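Local coordinates for protein probable acetyltransferase (Thermus thermophilus, PDB 3EXN) that binds acetyl coenzyme A in a GCN5-related N-acetyltransferase fold and probably transfers its acetyl group to an acceptor substrate, at residues G70-G75 against L95-H100; P23-V28 against A64-L69; L10-A15 against R103-Q108; L77-G82 against A89-L94. All coordinates share one frame; numbering follows the deposited sequence.

Contact 1: G70-G75 against L95-H100; sequences GQEPVG and LIREDH. With ACO (acetyl coenzyme *a), chain C.
At the open end of the hairpin of strands 72-81 and 89-96, G75 faces I96 in an antiparallel, non-hydrogen-bonded pair. Next to it R97 N donates to V74 O at 2.9 Å. The R97 side chain then turns back on strand 72-81. A bend at chi3 (77°) carries NH1 of R97 to 2.9 Å from OE2 of E72. This salt bridge lies in the guanidinium plane and uses the anti lone pair of OE2, while the two flat groups stand nearly perpendicular. The same NH1 bonds weakly to P73 O. D99 is held side-on by R97, with NE on OD1 and NH2 on OD2. H100 ND1 also donates to D99 OD1, at 2.8 Å, from above the carboxylate. This bond helps fix the ring, and CG1 of V74 sits over the middle of the H100 face, 3.8 Å from the centroid, in a CH-pi contact. E72 OE2 has a second partner in R27 of helix 22-30. On the ligand side, I96 N donates to O9P of acetyl-CoA at 2.8 Å. A strand backbone holding the pantetheine arm in this way is typical of the GNAT fold.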
# COMPACT_ATOMS: atom_id res chain seq x y z
N GLY A 70 -2.69 -14.08 -10.92
CA GLY A 70 -3.77 -14.66 -11.73
C GLY A 70 -5.09 -14.05 -11.29
O GLY A 70 -5.22 -12.83 -11.30
N GLN A 71 -6.03 -14.89 -10.86
CA GLN A 71 -7.35 -14.45 -10.35
C GLN A 71 -7.43 -14.21 -8.85
O GLN A 71 -8.49 -13.83 -8.34
CB GLN A 71 -8.42 -15.50 -10.69
CG GLN A 71 -8.68 -15.62 -12.15
CD GLN A 71 -9.14 -14.30 -12.73
OE1 GLN A 71 -8.33 -13.54 -13.28
NE2 GLN A 71 -10.44 -14.01 -12.59
N GLU A 72 -6.33 -14.43 -8.15
CA GLU A 72 -6.37 -14.37 -6.70
C GLU A 72 -5.88 -13.03 -6.21
O GLU A 72 -4.75 -12.65 -6.52
CB GLU A 72 -5.51 -15.49 -6.11
CG GLU A 72 -5.75 -15.72 -4.60
CD GLU A 72 -7.14 -16.27 -4.25
OE1 GLU A 72 -7.84 -16.83 -5.14
OE2 GLU A 72 -7.54 -16.15 -3.07
N PRO A 73 -6.73 -12.29 -5.45
CA PRO A 73 -6.29 -11.02 -4.86
C PRO A 73 -5.41 -11.29 -3.66
O PRO A 73 -5.87 -11.93 -2.69
CB PRO A 73 -7.59 -10.35 -4.44
CG PRO A 73 -8.55 -11.44 -4.26
CD PRO A 73 -8.11 -12.64 -5.04
N VAL A 74 -4.17 -10.79 -3.70
CA VAL A 74 -3.16 -11.11 -2.71
C VAL A 74 -2.55 -9.87 -2.05
O VAL A 74 -1.62 -9.98 -1.26
CB VAL A 74 -1.98 -11.99 -3.30
CG1 VAL A 74 -2.51 -13.29 -3.86
CG2 VAL A 74 -1.19 -11.21 -4.36
N GLY A 75 -3.13 -8.71 -2.30
CA GLY A 75 -2.66 -7.51 -1.60
C GLY A 75 -3.31 -6.26 -2.14
O GLY A 75 -4.23 -6.32 -2.98
N LEU A 95 0.11 -3.58 1.46
CA LEU A 95 -0.27 -4.74 2.23
C LEU A 95 -0.20 -6.01 1.34
O LEU A 95 -0.79 -6.05 0.28
CB LEU A 95 -1.68 -4.52 2.80
CG LEU A 95 -2.31 -5.71 3.56
CD1 LEU A 95 -1.38 -6.20 4.65
CD2 LEU A 95 -3.66 -5.28 4.18
N ILE A 96 0.52 -7.02 1.80
CA ILE A 96 0.47 -8.36 1.18
C ILE A 96 -0.31 -9.24 2.14
O ILE A 96 -0.06 -9.27 3.36
CB ILE A 96 1.90 -8.93 0.93
CG1 ILE A 96 2.76 -8.01 0.06
CG2 ILE A 96 1.84 -10.37 0.36
CD1 ILE A 96 2.16 -7.77 -1.35
N ARG A 97 -1.29 -9.96 1.58
CA ARG A 97 -2.14 -10.86 2.34
C ARG A 97 -1.25 -11.82 3.13
O ARG A 97 -0.24 -12.33 2.61
CB ARG A 97 -3.03 -11.64 1.37
CG ARG A 97 -4.43 -11.89 1.81
CD ARG A 97 -5.21 -12.58 0.71
NE ARG A 97 -4.89 -14.01 0.60
CZ ARG A 97 -5.39 -14.82 -0.33
NH1 ARG A 97 -6.23 -14.37 -1.26
NH2 ARG A 97 -5.08 -16.12 -0.31
N GLU A 98 -1.67 -12.12 4.35
CA GLU A 98 -0.77 -12.65 5.34
C GLU A 98 -0.22 -14.02 4.93
O GLU A 98 0.97 -14.30 5.15
CB GLU A 98 -1.51 -12.71 6.68
CG GLU A 98 -0.64 -12.65 7.88
CD GLU A 98 -1.44 -12.41 9.15
OE1 GLU A 98 -2.14 -11.39 9.28
OE2 GLU A 98 -1.32 -13.26 10.03
N ASP A 99 -1.05 -14.85 4.28
CA ASP A 99 -0.57 -16.13 3.76
C ASP A 99 0.40 -16.08 2.56
O ASP A 99 0.93 -17.12 2.18
CB ASP A 99 -1.72 -17.10 3.44
CG ASP A 99 -2.68 -16.58 2.39
OD1 ASP A 99 -2.54 -15.45 1.88
OD2 ASP A 99 -3.65 -17.31 2.10
N HIS A 100 0.63 -14.89 1.99
CA HIS A 100 1.53 -14.71 0.84
C HIS A 100 2.74 -13.84 1.16
O HIS A 100 3.50 -13.46 0.25
CB HIS A 100 0.74 -14.11 -0.34
CG HIS A 100 -0.12 -15.10 -1.06
ND1 HIS A 100 -1.41 -15.41 -0.66
CD2 HIS A 100 0.12 -15.87 -2.15
CE1 HIS A 100 -1.91 -16.33 -1.46
NE2 HIS A 100 -1.01 -16.62 -2.38
O5B ACO C . 10.68 -8.66 1.30
P1A ACO C . 9.28 -9.23 0.63
O1A ACO C . 9.27 -10.74 0.81
O2A ACO C . 9.07 -8.49 -0.69
O3A ACO C . 8.23 -8.59 1.69
P2A ACO C . 6.66 -8.89 1.68
O4A ACO C . 6.40 -9.68 2.97
O5A ACO C . 6.21 -9.56 0.40
O6A ACO C . 6.13 -7.33 1.80
CBP ACO C . 5.22 -5.92 3.61
CCP ACO C . 6.47 -6.45 2.89
CDP ACO C . 4.47 -5.08 2.59
CEP ACO C . 5.59 -5.03 4.79
CAP ACO C . 4.34 -7.11 4.09
OAP ACO C . 5.05 -7.92 5.07
C9P ACO C . 3.05 -6.68 4.77
O9P ACO C . 2.01 -6.54 4.14
N8P ACO C . 3.10 -6.48 6.08
C7P ACO C . 1.91 -6.15 6.89
C6P ACO C . 1.26 -4.82 6.52
C5P ACO C . 2.25 -3.67 6.63
O5P ACO C . 3.03 -3.56 7.61
N4P ACO C . 2.22 -2.79 5.62
C3P ACO C . 3.09 -1.64 5.59
C2P ACO C . 2.43 -0.44 6.23
S1P ACO C . 3.46 1.04 6.16
C ACO C . 3.12 1.43 4.55
O ACO C . 2.39 0.72 3.91
CH3 ACO C . 3.74 2.67 3.91
O HOH W 1 -7.03 -18.36 -1.71

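Contact 2: P23-V28 against A64-L69; sequences PLLHRV and AFLLFL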
# COMPACT_ATOMS: atom_id res chain seq x y z
N PRO A 23 -15.97 -6.03 -2.11
CA PRO A 23 -15.95 -7.37 -1.50
C PRO A 23 -14.57 -8.08 -1.54
O PRO A 23 -14.21 -8.77 -0.58
CB PRO A 23 -17.00 -8.12 -2.31
CG PRO A 23 -17.91 -7.04 -2.83
CD PRO A 23 -17.01 -5.91 -3.15
N LEU A 24 -13.83 -7.90 -2.63
CA LEU A 24 -12.50 -8.51 -2.79
C LEU A 24 -11.49 -7.82 -1.87
O LEU A 24 -10.64 -8.47 -1.25
CB LEU A 24 -12.01 -8.40 -4.24
CG LEU A 24 -12.81 -9.07 -5.34
CD1 LEU A 24 -12.04 -8.93 -6.66
CD2 LEU A 24 -13.03 -10.56 -5.04
N LEU A 25 -11.55 -6.50 -1.80
CA LEU A 25 -10.61 -5.79 -0.92
C LEU A 25 -10.92 -6.08 0.54
O LEU A 25 -10.01 -6.28 1.38
CB LEU A 25 -10.64 -4.29 -1.20
CG LEU A 25 -9.68 -3.47 -0.33
CD1 LEU A 25 -8.22 -3.98 -0.49
CD2 LEU A 25 -9.75 -1.98 -0.70
N HIS A 26 -12.22 -6.18 0.84
CA HIS A 26 -12.64 -6.59 2.19
C HIS A 26 -12.06 -7.92 2.59
O HIS A 26 -11.57 -8.07 3.72
CB HIS A 26 -14.15 -6.57 2.30
CG HIS A 26 -14.70 -6.91 3.64
ND1 HIS A 26 -15.32 -8.11 3.91
CD2 HIS A 26 -14.78 -6.18 4.79
CE1 HIS A 26 -15.77 -8.11 5.15
NE2 HIS A 26 -15.48 -6.94 5.70
N ARG A 27 -12.11 -8.90 1.69
CA ARG A 27 -11.54 -10.22 1.96
C ARG A 27 -10.02 -10.14 2.15
O ARG A 27 -9.50 -10.77 3.04
CB ARG A 27 -11.88 -11.21 0.82
CG ARG A 27 -11.22 -12.56 0.97
CD ARG A 27 -11.75 -13.61 -0.05
NE ARG A 27 -11.14 -14.92 0.20
CZ ARG A 27 -10.21 -15.51 -0.56
NH1 ARG A 27 -9.77 -14.94 -1.70
NH2 ARG A 27 -9.74 -16.72 -0.21
N VAL A 28 -9.30 -9.34 1.34
CA VAL A 28 -7.85 -9.19 1.53
C VAL A 28 -7.55 -8.69 2.94
O VAL A 28 -6.63 -9.19 3.62
CB VAL A 28 -7.21 -8.23 0.48
CG1 VAL A 28 -5.76 -7.81 0.84
CG2 VAL A 28 -7.23 -8.88 -0.92
N ALA A 64 -4.50 3.61 -6.59
CA ALA A 64 -4.74 2.46 -5.73
C ALA A 64 -5.04 1.23 -6.56
O ALA A 64 -5.76 1.33 -7.58
CB ALA A 64 -5.90 2.75 -4.70
N PHE A 65 -4.51 0.09 -6.10
CA PHE A 65 -4.54 -1.17 -6.86
C PHE A 65 -4.82 -2.35 -5.98
O PHE A 65 -4.22 -2.49 -4.89
CB PHE A 65 -3.17 -1.42 -7.51
CG PHE A 65 -2.66 -0.28 -8.31
CD1 PHE A 65 -2.93 -0.19 -9.69
CD2 PHE A 65 -1.93 0.72 -7.67
CE1 PHE A 65 -2.44 0.90 -10.43
CE2 PHE A 65 -1.45 1.81 -8.41
CZ PHE A 65 -1.74 1.91 -9.79
N LEU A 66 -5.69 -3.25 -6.45
CA LEU A 66 -5.63 -4.63 -5.98
C LEU A 66 -4.45 -5.37 -6.63
O LEU A 66 -4.17 -5.19 -7.83
CB LEU A 66 -6.94 -5.35 -6.27
CG LEU A 66 -7.99 -5.35 -5.19
CD1 LEU A 66 -9.23 -5.99 -5.81
CD2 LEU A 66 -7.59 -6.11 -3.89
N LEU A 67 -3.76 -6.19 -5.86
CA LEU A 67 -2.58 -6.97 -6.31
C LEU A 67 -2.99 -8.39 -6.56
O LEU A 67 -3.57 -9.03 -5.68
CB LEU A 67 -1.42 -6.85 -5.30
CG LEU A 67 -1.03 -5.44 -4.87
CD1 LEU A 67 0.12 -5.48 -3.85
CD2 LEU A 67 -0.64 -4.57 -6.05
N PHE A 68 -2.79 -8.84 -7.80
CA PHE A 68 -3.33 -10.13 -8.23
C PHE A 68 -2.22 -11.08 -8.62
O PHE A 68 -1.28 -10.71 -9.31
CB PHE A 68 -4.29 -9.99 -9.43
CG PHE A 68 -5.72 -9.61 -9.03
CD1 PHE A 68 -6.65 -10.56 -8.61
CD2 PHE A 68 -6.13 -8.28 -9.14
CE1 PHE A 68 -7.97 -10.20 -8.27
CE2 PHE A 68 -7.48 -7.89 -8.82
CZ PHE A 68 -8.38 -8.84 -8.36
N LEU A 69 -2.37 -12.32 -8.21
CA LEU A 69 -1.61 -13.43 -8.85
C LEU A 69 -2.66 -14.25 -9.60
O LEU A 69 -3.42 -15.02 -9.00
CB LEU A 69 -0.87 -14.27 -7.82
CG LEU A 69 0.41 -13.68 -7.21
CD1 LEU A 69 0.95 -14.60 -6.13
CD2 LEU A 69 1.49 -13.36 -8.25
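L66 of strand 62-69 is the centre of this contact, and its two methyl branches part to meet different residues of helix 22-30. CD1 of L66 lies 4.0 Å from CB of L24, whose side chain it crosses at about a right angle. CD2 is shared by two partners. This CD2 of L66 lies 4.1 Å from CD1 of L25 and 4.1 Å from CG2 of V28. The V28 and L66 side chains run past each other in opposite directions. F68 adds the outer part of the contact. CD1 of L24 meets the F68 ring at the edge, 4.0 Å from CZ. Chi1 of L24 (-62°) sets CG opposite the carbonyl carbon, and CD1 reaches the ring from there. L24, L25 and V28 lie on one side of the helix, one turn apart at L24 and V28. The V28 N to L24 O bond, at 3.0 Å, belongs to that turn. The axes of the two segments pass 10.1 Å apart at 71°. The helix thus lies on one face of the sheet and crosses strand 62-69, as part of the alpha/beta GNAT fold. Further out, L25 also packs on V49 and L53 of helix 46-57, and V28 rests on P73 of strand 72-81. The strand is held within the sheet by backbone bonds such as F68 to D13 and L67 to V74. Only carbon atoms meet between helix and strand here, at ordinary van der Waals distances. The fit therefore depends on shape and burial rather than on directional bonds.

Contact 3: L10-A15 against R103-Q108; sequences LTLDLA and RGLGRQ. With ACO (acetyl coenzyme *a), chain C.
Q108 stretches toward the backbone of L10-L12, with CG opposite its own N (chi1 -169°) and the chain extended beyond. L12 comes the other way. Its first torsion (-168°) and a bend at chi2 point its methyls at the start of the helix. The Q108 amide lies against CB of L12, with CD of Q108 3.7 Å from that CB. As modelled, OE1 of Q108 is 3.0 Å from L10 O and NE2 of Q108 is 2.8 Å from L12 N. The amide is probably turned over, so these pairings are doubtful in detail; with it turned back, both may be hydrogen bonds. CD1 of L12 meets CD2 of L105 at 4.1 Å, the two side chains crossing obliquely. CD2 of L12 packs on the L105 carbonyl, 3.5 Å from O of L105. L69 of strand 62-69 and A109 of the helix also touch L12. Residues 103-108 hold most of the GNAT pyrophosphate-binding motif (Q/R-x-x-G-x-G/A), which begins at Q101 and includes G104 and G106. G104 stands at the N-cap of helix 105-115. The backbone amides there point at the ligand phosphates. G104 N donates to O1A of acetyl-CoA at 2.8 Å, and G106 N to its O5A at 2.8 Å. R107 N donates to O2A of the same ligand at 2.9 Å. The helix start probably adds a favourable field for these negative oxygens. G106 has no side chain between the helix and O6A. The R107 side chain extends away from strand 13-16, and its NH1 is hydrogen-bonded to OE1 of Q141.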
# COMPACT_ATOMS: atom_id res chain seq x y z
N LEU A 10 4.14 -16.10 -10.91
CA LEU A 10 5.29 -15.31 -10.47
C LEU A 10 5.06 -13.82 -10.62
O LEU A 10 5.51 -13.06 -9.76
CB LEU A 10 6.56 -15.69 -11.26
CG LEU A 10 7.00 -17.16 -11.17
CD1 LEU A 10 8.17 -17.42 -12.21
CD2 LEU A 10 7.38 -17.47 -9.78
N THR A 11 4.38 -13.40 -11.70
CA THR A 11 4.26 -11.99 -12.06
C THR A 11 3.00 -11.44 -11.39
O THR A 11 1.93 -12.01 -11.52
CB THR A 11 4.15 -11.79 -13.61
OG1 THR A 11 5.36 -12.28 -14.25
CG2 THR A 11 4.00 -10.31 -13.95
N LEU A 12 3.15 -10.33 -10.70
CA LEU A 12 2.09 -9.76 -9.88
C LEU A 12 1.48 -8.68 -10.74
O LEU A 12 2.21 -7.79 -11.19
CB LEU A 12 2.72 -9.17 -8.59
CG LEU A 12 1.87 -8.76 -7.42
CD1 LEU A 12 1.18 -9.95 -6.73
CD2 LEU A 12 2.76 -7.94 -6.51
N ASP A 13 0.17 -8.73 -10.93
CA ASP A 13 -0.57 -7.69 -11.66
C ASP A 13 -1.18 -6.61 -10.77
O ASP A 13 -1.78 -6.90 -9.72
CB ASP A 13 -1.66 -8.31 -12.49
CG ASP A 13 -1.11 -9.31 -13.52
OD1 ASP A 13 0.00 -9.06 -14.07
OD2 ASP A 13 -1.78 -10.32 -13.78
N LEU A 14 -1.07 -5.37 -11.22
CA LEU A 14 -1.57 -4.23 -10.44
C LEU A 14 -2.83 -3.76 -11.16
O LEU A 14 -2.71 -3.12 -12.21
CB LEU A 14 -0.49 -3.12 -10.41
CG LEU A 14 0.56 -3.18 -9.29
CD1 LEU A 14 1.41 -4.46 -9.30
CD2 LEU A 14 1.44 -2.00 -9.38
N ALA A 15 -3.99 -4.16 -10.61
CA ALA A 15 -5.33 -3.85 -11.13
C ALA A 15 -5.89 -2.59 -10.44
O ALA A 15 -6.16 -2.60 -9.25
CB ALA A 15 -6.30 -5.05 -10.90
N ARG A 103 7.68 -13.76 0.27
CA ARG A 103 7.98 -14.42 -1.00
C ARG A 103 8.41 -13.38 -2.03
O ARG A 103 8.45 -13.66 -3.21
CB ARG A 103 6.77 -15.17 -1.57
CG ARG A 103 5.95 -15.95 -0.55
CD ARG A 103 4.94 -16.90 -1.22
NE ARG A 103 4.34 -16.32 -2.43
CZ ARG A 103 3.66 -17.01 -3.34
NH1 ARG A 103 3.16 -16.41 -4.41
NH2 ARG A 103 3.46 -18.31 -3.20
N GLY A 104 8.72 -12.18 -1.58
CA GLY A 104 9.14 -11.11 -2.47
C GLY A 104 8.05 -10.31 -3.16
O GLY A 104 8.38 -9.44 -3.99
N LEU A 105 6.79 -10.55 -2.84
CA LEU A 105 5.70 -9.84 -3.52
C LEU A 105 5.62 -8.34 -3.18
O LEU A 105 5.27 -7.52 -4.05
CB LEU A 105 4.38 -10.52 -3.27
CG LEU A 105 4.25 -11.96 -3.74
CD1 LEU A 105 2.96 -12.52 -3.24
CD2 LEU A 105 4.31 -12.12 -5.29
N GLY A 106 6.01 -7.97 -1.95
CA GLY A 106 6.02 -6.57 -1.51
C GLY A 106 7.02 -5.81 -2.35
O GLY A 106 6.70 -4.73 -2.90
N ARG A 107 8.22 -6.39 -2.51
CA ARG A 107 9.24 -5.73 -3.33
C ARG A 107 8.81 -5.62 -4.81
O ARG A 107 8.98 -4.59 -5.44
CB ARG A 107 10.60 -6.48 -3.25
CG ARG A 107 11.61 -5.84 -4.21
CD ARG A 107 13.04 -6.41 -4.09
NE ARG A 107 13.88 -5.91 -5.19
CZ ARG A 107 14.42 -4.68 -5.27
NH1 ARG A 107 14.24 -3.76 -4.32
NH2 ARG A 107 15.16 -4.35 -6.33
N GLN A 108 8.21 -6.66 -5.33
CA GLN A 108 7.79 -6.66 -6.73
C GLN A 108 6.73 -5.56 -6.96
O GLN A 108 6.79 -4.86 -7.99
CB GLN A 108 7.23 -8.03 -7.15
CG GLN A 108 7.03 -8.12 -8.68
CD GLN A 108 6.38 -9.40 -9.16
OE1 GLN A 108 6.46 -10.47 -8.51
NE2 GLN A 108 5.74 -9.30 -10.28
O5B ACO C . 10.68 -8.66 1.30
P1A ACO C . 9.28 -9.23 0.63
O1A ACO C . 9.27 -10.74 0.81
O2A ACO C . 9.07 -8.49 -0.69
O3A ACO C . 8.23 -8.59 1.69
P2A ACO C . 6.66 -8.89 1.68
O4A ACO C . 6.40 -9.68 2.97
O5A ACO C . 6.21 -9.56 0.40
O6A ACO C . 6.13 -7.33 1.80
CBP ACO C . 5.22 -5.92 3.61
CCP ACO C . 6.47 -6.45 2.89
CDP ACO C . 4.47 -5.08 2.59
CEP ACO C . 5.59 -5.03 4.79
CAP ACO C . 4.34 -7.11 4.09
OAP ACO C . 5.05 -7.92 5.07
C9P ACO C . 3.05 -6.68 4.77
O9P ACO C . 2.01 -6.54 4.14
N8P ACO C . 3.10 -6.48 6.08
C7P ACO C . 1.91 -6.15 6.89
C6P ACO C . 1.26 -4.82 6.52
C5P ACO C . 2.25 -3.67 6.63
O5P ACO C . 3.03 -3.56 7.61
N4P ACO C . 2.22 -2.79 5.62
C3P ACO C . 3.09 -1.64 5.59
C2P ACO C . 2.43 -0.44 6.23
S1P ACO C . 3.46 1.04 6.16
C ACO C . 3.12 1.43 4.55
O ACO C . 2.39 0.72 3.91
CH3 ACO C . 3.74 2.67 3.91

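Contact 4: L77-G82 against A89-L94; sequences LDAKLG and ATLSLL. With ACO (acetyl coenzyme *a), chain C.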
# COMPACT_ATOMS: atom_id res chain seq x y z
N LEU A 77 -2.26 -1.80 -2.74
CA LEU A 77 -1.27 -0.73 -2.75
C LEU A 77 -2.02 0.59 -2.98
O LEU A 77 -2.85 0.68 -3.87
CB LEU A 77 -0.19 -0.96 -3.83
CG LEU A 77 0.97 0.04 -4.02
CD1 LEU A 77 2.21 -0.63 -4.63
CD2 LEU A 77 0.53 1.29 -4.87
N ASP A 78 -1.74 1.60 -2.15
CA ASP A 78 -2.52 2.88 -2.19
C ASP A 78 -1.51 3.98 -2.07
O ASP A 78 -0.77 4.02 -1.10
CB ASP A 78 -3.56 2.92 -1.04
CG ASP A 78 -4.65 4.02 -1.21
OD1 ASP A 78 -4.40 5.09 -1.85
OD2 ASP A 78 -5.76 3.81 -0.68
N ALA A 79 -1.47 4.85 -3.06
CA ALA A 79 -0.58 6.02 -3.09
C ALA A 79 -1.34 7.28 -3.55
O ALA A 79 -2.43 7.22 -4.15
CB ALA A 79 0.60 5.72 -3.99
N LYS A 80 -0.76 8.43 -3.24
CA LYS A 80 -1.27 9.75 -3.64
C LYS A 80 -0.15 10.54 -4.36
O LYS A 80 0.91 10.82 -3.77
CB LYS A 80 -1.71 10.55 -2.40
CG LYS A 80 -2.26 11.95 -2.67
CD LYS A 80 -3.46 11.92 -3.59
CE LYS A 80 -3.96 13.32 -3.89
NZ LYS A 80 -4.83 13.85 -2.80
N LEU A 81 -0.39 10.89 -5.62
CA LEU A 81 0.50 11.80 -6.36
C LEU A 81 0.26 13.25 -5.89
O LEU A 81 -0.87 13.66 -5.64
CB LEU A 81 0.22 11.69 -7.86
CG LEU A 81 0.26 10.31 -8.52
CD1 LEU A 81 -0.08 10.41 -10.03
CD2 LEU A 81 1.64 9.69 -8.27
N GLY A 82 1.32 14.06 -5.82
CA GLY A 82 1.15 15.47 -5.51
C GLY A 82 1.12 15.77 -4.02
O GLY A 82 0.77 16.90 -3.63
N ALA A 89 5.20 11.98 -4.65
CA ALA A 89 4.14 10.98 -4.41
C ALA A 89 4.36 10.39 -3.04
O ALA A 89 5.49 10.38 -2.56
CB ALA A 89 4.17 9.86 -5.49
N THR A 90 3.31 9.79 -2.44
CA THR A 90 3.45 9.19 -1.12
C THR A 90 2.67 7.92 -1.14
O THR A 90 1.51 7.89 -1.56
CB THR A 90 2.88 10.10 0.00
OG1 THR A 90 3.64 11.30 0.10
CG2 THR A 90 2.85 9.40 1.38
N LEU A 91 3.32 6.86 -0.69
CA LEU A 91 2.69 5.56 -0.50
C LEU A 91 2.12 5.56 0.94
O LEU A 91 2.87 5.69 1.93
CB LEU A 91 3.72 4.41 -0.72
CG LEU A 91 3.25 2.95 -0.51
CD1 LEU A 91 2.40 2.56 -1.64
CD2 LEU A 91 4.52 2.03 -0.42
N SER A 92 0.79 5.40 1.07
CA SER A 92 0.11 5.34 2.38
C SER A 92 -0.17 3.94 2.88
O SER A 92 -0.33 3.74 4.08
CB SER A 92 -1.22 6.15 2.35
OG SER A 92 -2.18 5.57 1.47
N LEU A 93 -0.23 2.97 1.98
CA LEU A 93 -0.44 1.57 2.37
C LEU A 93 0.08 0.61 1.30
O LEU A 93 -0.30 0.69 0.11
CB LEU A 93 -1.93 1.32 2.66
CG LEU A 93 -2.30 -0.04 3.23
CD1 LEU A 93 -1.51 -0.34 4.51
CD2 LEU A 93 -3.82 -0.08 3.45
N LEU A 94 0.93 -0.32 1.74
CA LEU A 94 1.28 -1.52 0.97
C LEU A 94 1.03 -2.74 1.88
O LEU A 94 1.59 -2.88 2.94
CB LEU A 94 2.75 -1.46 0.55
CG LEU A 94 3.32 -2.70 -0.17
CD1 LEU A 94 2.54 -3.17 -1.45
CD2 LEU A 94 4.81 -2.47 -0.52
O5B ACO C . 10.68 -8.66 1.30
P1A ACO C . 9.28 -9.23 0.63
O1A ACO C . 9.27 -10.74 0.81
O2A ACO C . 9.07 -8.49 -0.69
O3A ACO C . 8.23 -8.59 1.69
P2A ACO C . 6.66 -8.89 1.68
O4A ACO C . 6.40 -9.68 2.97
O5A ACO C . 6.21 -9.56 0.40
O6A ACO C . 6.13 -7.33 1.80
CBP ACO C . 5.22 -5.92 3.61
CCP ACO C . 6.47 -6.45 2.89
CDP ACO C . 4.47 -5.08 2.59
CEP ACO C . 5.59 -5.03 4.79
CAP ACO C . 4.34 -7.11 4.09
OAP ACO C . 5.05 -7.92 5.07
C9P ACO C . 3.05 -6.68 4.77
O9P ACO C . 2.01 -6.54 4.14
N8P ACO C . 3.10 -6.48 6.08
C7P ACO C . 1.91 -6.15 6.89
C6P ACO C . 1.26 -4.82 6.52
C5P ACO C . 2.25 -3.67 6.63
O5P ACO C . 3.03 -3.56 7.61
N4P ACO C . 2.22 -2.79 5.62
C3P ACO C . 3.09 -1.64 5.59
C2P ACO C . 2.43 -0.44 6.23
S1P ACO C . 3.46 1.04 6.16
C ACO C . 3.12 1.43 4.55
O ACO C . 2.39 0.72 3.91
CH3 ACO C . 3.74 2.67 3.91
O HOH W 2 -2.73 6.93 -0.74
O HOH W 3 -4.68 4.32 2.16
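D78 and L93 pair across two antiparallel strands whose register slips by one at a classic beta bulge, where S92 and L93 both face D78. D78 N donates to L93 O at 2.8 Å. D78 O takes S92 N at 3.0 Å and, more weakly, L93 N. Beyond the bulge K80 and T90 form a regular hydrogen-bonded pair, with K80 N to T90 O at 2.9 Å. On the face toward helix 105-115 the side chains are apolar. CD1 of L91 lies 3.7 Å from CG of L77, the two side chains crossing at about a right angle. Nearer the turn, CD2 of L81 meets CB of A89 at 3.8 Å. The other face carries D78, K80 and T90, together with L93. One water joins D78 OD1 and S92 OG; a second joins S92 OG to OD2 of D78, weakly. OD2 is hydrogen-bonded to OH of Y76 and salt-bridged to R62. At the end of this pairing L94 turns both backbone groups to the ligand. L94 N donates to the thioester O of acetyl-CoA at 2.8 Å, and L94 O accepts from N4P of the ligand at 2.8 Å. The amide would polarise the thioester carbonyl, consistent with making it a better target for acyl transfer.

Contacts 1 and 4 are the two ends of one hairpin, strands 72-81 and 89-96, with centres about 18 Å apart. Contacts 1 and 2 are buried; contacts 3 and 4 are partly buried, although contact 4 lies nearest the chain's centre. Contact 4 handles the thioester end of the ligand. Contact 1 adds a salt-bridge network where the strands end. Contact 2 sets a helix across strand 62-69, is purely apolar and does not touch the ligand. Contact 3 sets a helix start, which meets the phosphates, against the chain leading into edge strand 13-16. Strand 62-69 lies between strands 13-16 and 72-81, and so joins contact 2 to contacts 3, 1 and 4.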